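Chitin binding protein (Tectaria macrodonta, PDB 6IF7) binds copper, probably binds chitin and is possibly a lytic polysaccharide monooxygenase of family AA10, known as an insecticidal fern protein. Local coordinates at residues Pro138-Ser142 and Gly143-Ile147; Asp6-Ser9 and Arg10-Cys14. All coordinates share one frame; numbering follows the deposited sequence.

Contact 1. Residues Pro138-Ser142 and Gly143-Ile147; sequences PPLVS and GSYQI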
loop_
_atom_site.group_PDB
_atom_site.type_symbol
_atom_site.label_atom_id
_atom_site.label_comp_id
_atom_site.label_asym_id
_atom_site.label_seq_id
_atom_site.Cartn_x
_atom_site.Cartn_y
_atom_site.Cartn_z
ATOM N N PRO A 138 -16.013 -3.903 4.072
ATOM C CA PRO A 138 -16.385 -2.665 4.737
ATOM C C PRO A 138 -17.311 -1.827 3.851
ATOM O O PRO A 138 -17.419 -2.118 2.664
ATOM C CB PRO A 138 -15.037 -1.977 4.950
ATOM C CG PRO A 138 -14.150 -2.520 3.869
ATOM C CD PRO A 138 -14.579 -3.944 3.728
ATOM N N PRO A 139 -17.964 -0.792 4.409
ATOM C CA PRO A 139 -18.896 -0.008 3.594
ATOM C C PRO A 139 -18.217 0.636 2.380
ATOM O O PRO A 139 -17.143 1.228 2.523
ATOM C CB PRO A 139 -19.396 1.084 4.547
ATOM C CG PRO A 139 -19.062 0.606 5.900
ATOM C CD PRO A 139 -17.817 -0.221 5.757
ATOM N N LEU A 140 -18.852 0.504 1.213
ATOM C CA LEU A 140 -18.423 1.151 -0.014
ATOM C C LEU A 140 -19.247 2.417 -0.174
ATOM O O LEU A 140 -20.453 2.338 -0.203
ATOM C CB LEU A 140 -18.661 0.213 -1.189
ATOM C CG LEU A 140 -18.157 0.694 -2.542
ATOM C CD1 LEU A 140 -16.634 0.684 -2.581
ATOM C CD2 LEU A 140 -18.714 -0.218 -3.624
ATOM N N VAL A 141 -18.590 3.573 -0.244
ATOM C CA VAL A 141 -19.249 4.883 -0.307
ATOM C C VAL A 141 -18.523 5.777 -1.330
ATOM O O VAL A 141 -17.342 6.073 -1.162
ATOM C CB VAL A 141 -19.216 5.584 1.064
ATOM C CG1 VAL A 141 -19.907 6.937 0.989
ATOM C CG2 VAL A 141 -19.843 4.706 2.150
ATOM N N SER A 142 -19.241 6.211 -2.371
ATOM C CA SER A 142 -18.688 7.002 -3.476
ATOM C C SER A 142 -17.411 6.431 -4.065
ATOM O O SER A 142 -16.432 7.143 -4.205
ATOM C CB SER A 142 -18.448 8.437 -3.047
ATOM O OG SER A 142 -19.654 8.986 -2.605
ATOM N N GLY A 143 -17.423 5.137 -4.374
ATOM C CA GLY A 143 -16.298 4.467 -5.031
ATOM C C GLY A 143 -15.155 4.061 -4.109
ATOM O O GLY A 143 -14.215 3.382 -4.568
ATOM N N SER A 144 -15.218 4.451 -2.828
ATOM C CA SER A 144 -14.182 4.084 -1.854
ATOM C C SER A 144 -14.734 3.326 -0.640
ATOM O O SER A 144 -15.769 3.687 -0.062
ATOM C CB SER A 144 -13.447 5.313 -1.358
ATOM O OG SER A 144 -12.548 5.757 -2.328
ATOM N N TYR A 145 -13.994 2.288 -0.249
ATOM C CA TYR A 145 -14.222 1.601 1.007
ATOM C C TYR A 145 -13.763 2.502 2.155
ATOM O O TYR A 145 -12.664 3.032 2.119
ATOM C CB TYR A 145 -13.458 0.284 1.046
ATOM C CG TYR A 145 -13.990 -0.801 0.142
ATOM C CD1 TYR A 145 -15.211 -1.435 0.415
ATOM C CD2 TYR A 145 -13.244 -1.246 -0.963
ATOM C CE1 TYR A 145 -15.676 -2.467 -0.389
ATOM C CE2 TYR A 145 -13.703 -2.275 -1.777
ATOM C CZ TYR A 145 -14.914 -2.878 -1.491
ATOM O OH TYR A 145 -15.335 -3.887 -2.312
ATOM N N GLN A 146 -14.641 2.701 3.133
ATOM C CA GLN A 146 -14.345 3.414 4.374
ATOM C C GLN A 146 -14.037 2.383 5.453
ATOM O O GLN A 146 -14.819 1.467 5.697
ATOM C CB GLN A 146 -15.556 4.256 4.817
ATOM C CG GLN A 146 -16.081 5.168 3.723
ATOM C CD GLN A 146 -16.944 6.290 4.228
ATOM O OE1 GLN A 146 -17.610 6.180 5.257
ATOM N NE2 GLN A 146 -16.954 7.383 3.492
ATOM N N ILE A 147 -12.898 2.551 6.107
ATOM C CA ILE A 147 -12.369 1.580 7.062
ATOM C C ILE A 147 -12.022 2.318 8.368
ATOM O O ILE A 147 -11.417 3.402 8.349
ATOM C CB ILE A 147 -11.145 0.847 6.432
ATOM C CG1 ILE A 147 -11.634 -0.048 5.260
ATOM C CG2 ILE A 147 -10.339 0.057 7.469
ATOM C CD1 ILE A 147 -10.551 -0.565 4.360
HETATM O O HOH W 1 -15.672 7.049 0.837
#
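V141 and S144 form the last hydrogen-bonded pair of an antiparallel hairpin, closed by a type I' turn through S142 and G143. V141 N gives a nearly straight bond to S144 O at 2.8 Å. S144 N returns one to V141 O at 3.1 Å. Q146 N continues the ladder to P139 O.

L140 and Y145 form the non-hydrogen-bonded pair between these bonds. In L140, chi1 (-175°, CG anti to the backbone N) and chi2 (70°) together put CD1 over the centre of the Y145 ring. The CH-pi distance from L140 CD1 to the ring centroid is 3.9 Å. P138 O sits at the ring edge, 3.2 Å from Y145 CD1. P138 CG also packs against I147 CG1 at 3.8 Å.

Beside V141, the extended Q146 side chain runs obliquely past, with NE2 3.8 Å from V141 CB. A water bridges Q146 NE2 and V141 O.

Y145 OH bonds to H103 N, the backbone of a copper-binding histidine. The arrangement is a beta hairpin with a two-residue type I' turn at the edge of a four-stranded antiparallel sheet, with its tyrosine reaching toward the copper site.

Contact 2. Residues Asp6-Ser9 and Arg10-Cys14; sequences DPIS and RVYRC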
loop_
_atom_site.group_PDB
_atom_site.type_symbol
_atom_site.label_atom_id
_atom_site.label_comp_id
_atom_site.label_asym_id
_atom_site.label_seq_id
_atom_site.Cartn_x
_atom_site.Cartn_y
_atom_site.Cartn_z
ATOM N N ASP A 6 -6.426 6.719 1.228
ATOM C CA ASP A 6 -6.066 7.540 2.378
ATOM C C ASP A 6 -5.681 6.622 3.542
ATOM O O ASP A 6 -6.551 5.907 4.037
ATOM C CB ASP A 6 -7.237 8.445 2.732
ATOM C CG ASP A 6 -6.860 9.593 3.648
ATOM O OD1 ASP A 6 -5.776 10.212 3.499
ATOM O OD2 ASP A 6 -7.689 9.891 4.532
ATOM N N PRO A 7 -4.400 6.578 3.941
ATOM C CA PRO A 7 -3.278 7.242 3.265
ATOM C C PRO A 7 -2.963 6.660 1.888
ATOM O O PRO A 7 -2.849 5.436 1.736
ATOM C CB PRO A 7 -2.084 6.956 4.190
ATOM C CG PRO A 7 -2.420 5.643 4.826
ATOM C CD PRO A 7 -3.926 5.646 4.982
ATOM N N ILE A 8 -2.765 7.561 0.933
ATOM C CA ILE A 8 -2.668 7.216 -0.473
ATOM C C ILE A 8 -1.457 6.313 -0.763
ATOM O O ILE A 8 -0.365 6.544 -0.247
ATOM C CB ILE A 8 -2.677 8.508 -1.353
ATOM C CG1 ILE A 8 -2.956 8.126 -2.813
ATOM C CG2 ILE A 8 -1.401 9.339 -1.162
ATOM C CD1 ILE A 8 -3.007 9.267 -3.803
ATOM N N SER A 9 -1.661 5.282 -1.581
ATOM C CA SER A 9 -0.579 4.378 -1.972
ATOM C C SER A 9 0.439 5.068 -2.872
ATOM O O SER A 9 0.133 6.082 -3.512
ATOM C CB SER A 9 -1.151 3.197 -2.724
ATOM O OG SER A 9 -1.687 3.628 -3.961
ATOM N N ARG A 10 1.654 4.528 -2.913
ATOM C CA ARG A 10 2.699 5.030 -3.837
ATOM C C ARG A 10 2.220 5.024 -5.286
ATOM O O ARG A 10 2.393 6.011 -6.013
ATOM C CB ARG A 10 3.950 4.158 -3.769
ATOM C CG ARG A 10 4.720 4.305 -2.491
ATOM C CD ARG A 10 5.919 3.390 -2.448
ATOM N NE ARG A 10 6.616 3.602 -1.177
ATOM C CZ ARG A 10 7.643 2.872 -0.738
ATOM N NH1 ARG A 10 8.143 1.863 -1.464
ATOM N NH2 ARG A 10 8.179 3.159 0.438
ATOM N N VAL A 11 1.604 3.907 -5.681
ATOM C CA VAL A 11 1.177 3.709 -7.054
ATOM C C VAL A 11 0.096 4.687 -7.474
ATOM O O VAL A 11 0.225 5.290 -8.538
ATOM C CB VAL A 11 0.835 2.225 -7.370
ATOM C CG1 VAL A 11 -0.512 1.773 -6.785
ATOM C CG2 VAL A 11 0.947 1.958 -8.879
ATOM N N TYR A 12 -0.913 4.901 -6.631
ATOM C CA TYR A 12 -2.003 5.819 -6.967
ATOM C C TYR A 12 -1.556 7.264 -6.916
ATOM O O TYR A 12 -1.948 8.044 -7.781
ATOM C CB TYR A 12 -3.213 5.580 -6.079
ATOM C CG TYR A 12 -4.443 6.426 -6.406
ATOM C CD1 TYR A 12 -4.837 6.670 -7.733
ATOM C CD2 TYR A 12 -5.242 6.941 -5.376
ATOM C CE1 TYR A 12 -5.991 7.395 -8.026
ATOM C CE2 TYR A 12 -6.399 7.698 -5.647
ATOM C CZ TYR A 12 -6.762 7.941 -6.977
ATOM O OH TYR A 12 -7.881 8.699 -7.244
ATOM N N ARG A 13 -0.719 7.627 -5.944
ATOM C CA ARG A 13 -0.116 8.974 -5.897
ATOM C C ARG A 13 0.731 9.307 -7.143
ATOM O O ARG A 13 0.610 10.401 -7.708
ATOM C CB ARG A 13 0.754 9.138 -4.648
ATOM C CG ARG A 13 1.446 10.501 -4.534
ATOM C CD ARG A 13 2.285 10.658 -3.250
ATOM N NE ARG A 13 1.503 11.199 -2.142
ATOM C CZ ARG A 13 1.108 12.464 -2.018
ATOM N NH1 ARG A 13 1.433 13.376 -2.924
ATOM N NH2 ARG A 13 0.387 12.831 -0.964
ATOM N N CYS A 14 1.610 8.387 -7.543
ATOM C CA CYS A 14 2.423 8.605 -8.748
ATOM C C CYS A 14 1.538 8.737 -9.999
ATOM O O CYS A 14 1.778 9.614 -10.822
ATOM C CB CYS A 14 3.515 7.545 -8.916
ATOM S SG CYS A 14 4.783 7.606 -7.621
#
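I8 lies across the first turn of the helix that begins at R10, and its side chain meets Y12 and R13. From CB it splits into two branches. CG1 is anti to the backbone N (chi1 -165°), which sends this branch toward the helix. There I8 CG1 comes 3.6 Å from Y12 CD2. The branch stays extended to CD1, which reaches R13 N at 3.5 Å and also touches Y12 CD2. The other branch, I8 CG2, lies 3.6 Å from R13 NE. The R13 chain bends at chi3 (-90°), and the R13 side chain crosses I8 at about a right angle. With an alanine here, both branches of the side chain are gone, which would probably open a gap against Y12 and leave the R13 guanidinium without the methyl beside it.

S9 is the N-cap. Its OG accepts from Y12 N at 3.1 Å, with an N-H...O angle of 159°. This capping bond satisfies an amide of the first turn. S9 O takes the R13 N bond at 3.0 Å, the first i to i+4 bond of the helix. S9 OG also bonds to S3 OG, so the cap is tied to strand 2-6.

The segment carries the chain from strand 2-6 through the cis peptide before P7 into helix 10-16. R10 points away from segment 6-9; its NE forms a salt bridge with D179 and its NH1 bonds L74 O. Y12 touches I98 of strand 95-99, V11 and C14 rest on F39 of helix 36-40, and the C14-C27 disulfide ties the helix to helix 25-34.

In the fold
The centre of contact 2 is about 7 Å from the centre of the chain, that of contact 1 about 17 Å. Neither is wholly buried, but contact 1 has four exposed residues, among them V141 and S142 of its turn, and contact 2 has no exposed touching residue. Contact 1 pairs two strands by backbone bonds and a methyl over a ring. Contact 2 starts a helix with a serine cap and an isoleucine packed on the first turn. They do not touch, their nearest atoms being about 7 Å apart. Both border strand 95-99, the neighbour of 144-147 and of 2-6, so they meet one sheet at different places. Contact 1 is the nearer to copper, by way of Y145, whereas contact 2 joins that sheet to the helices.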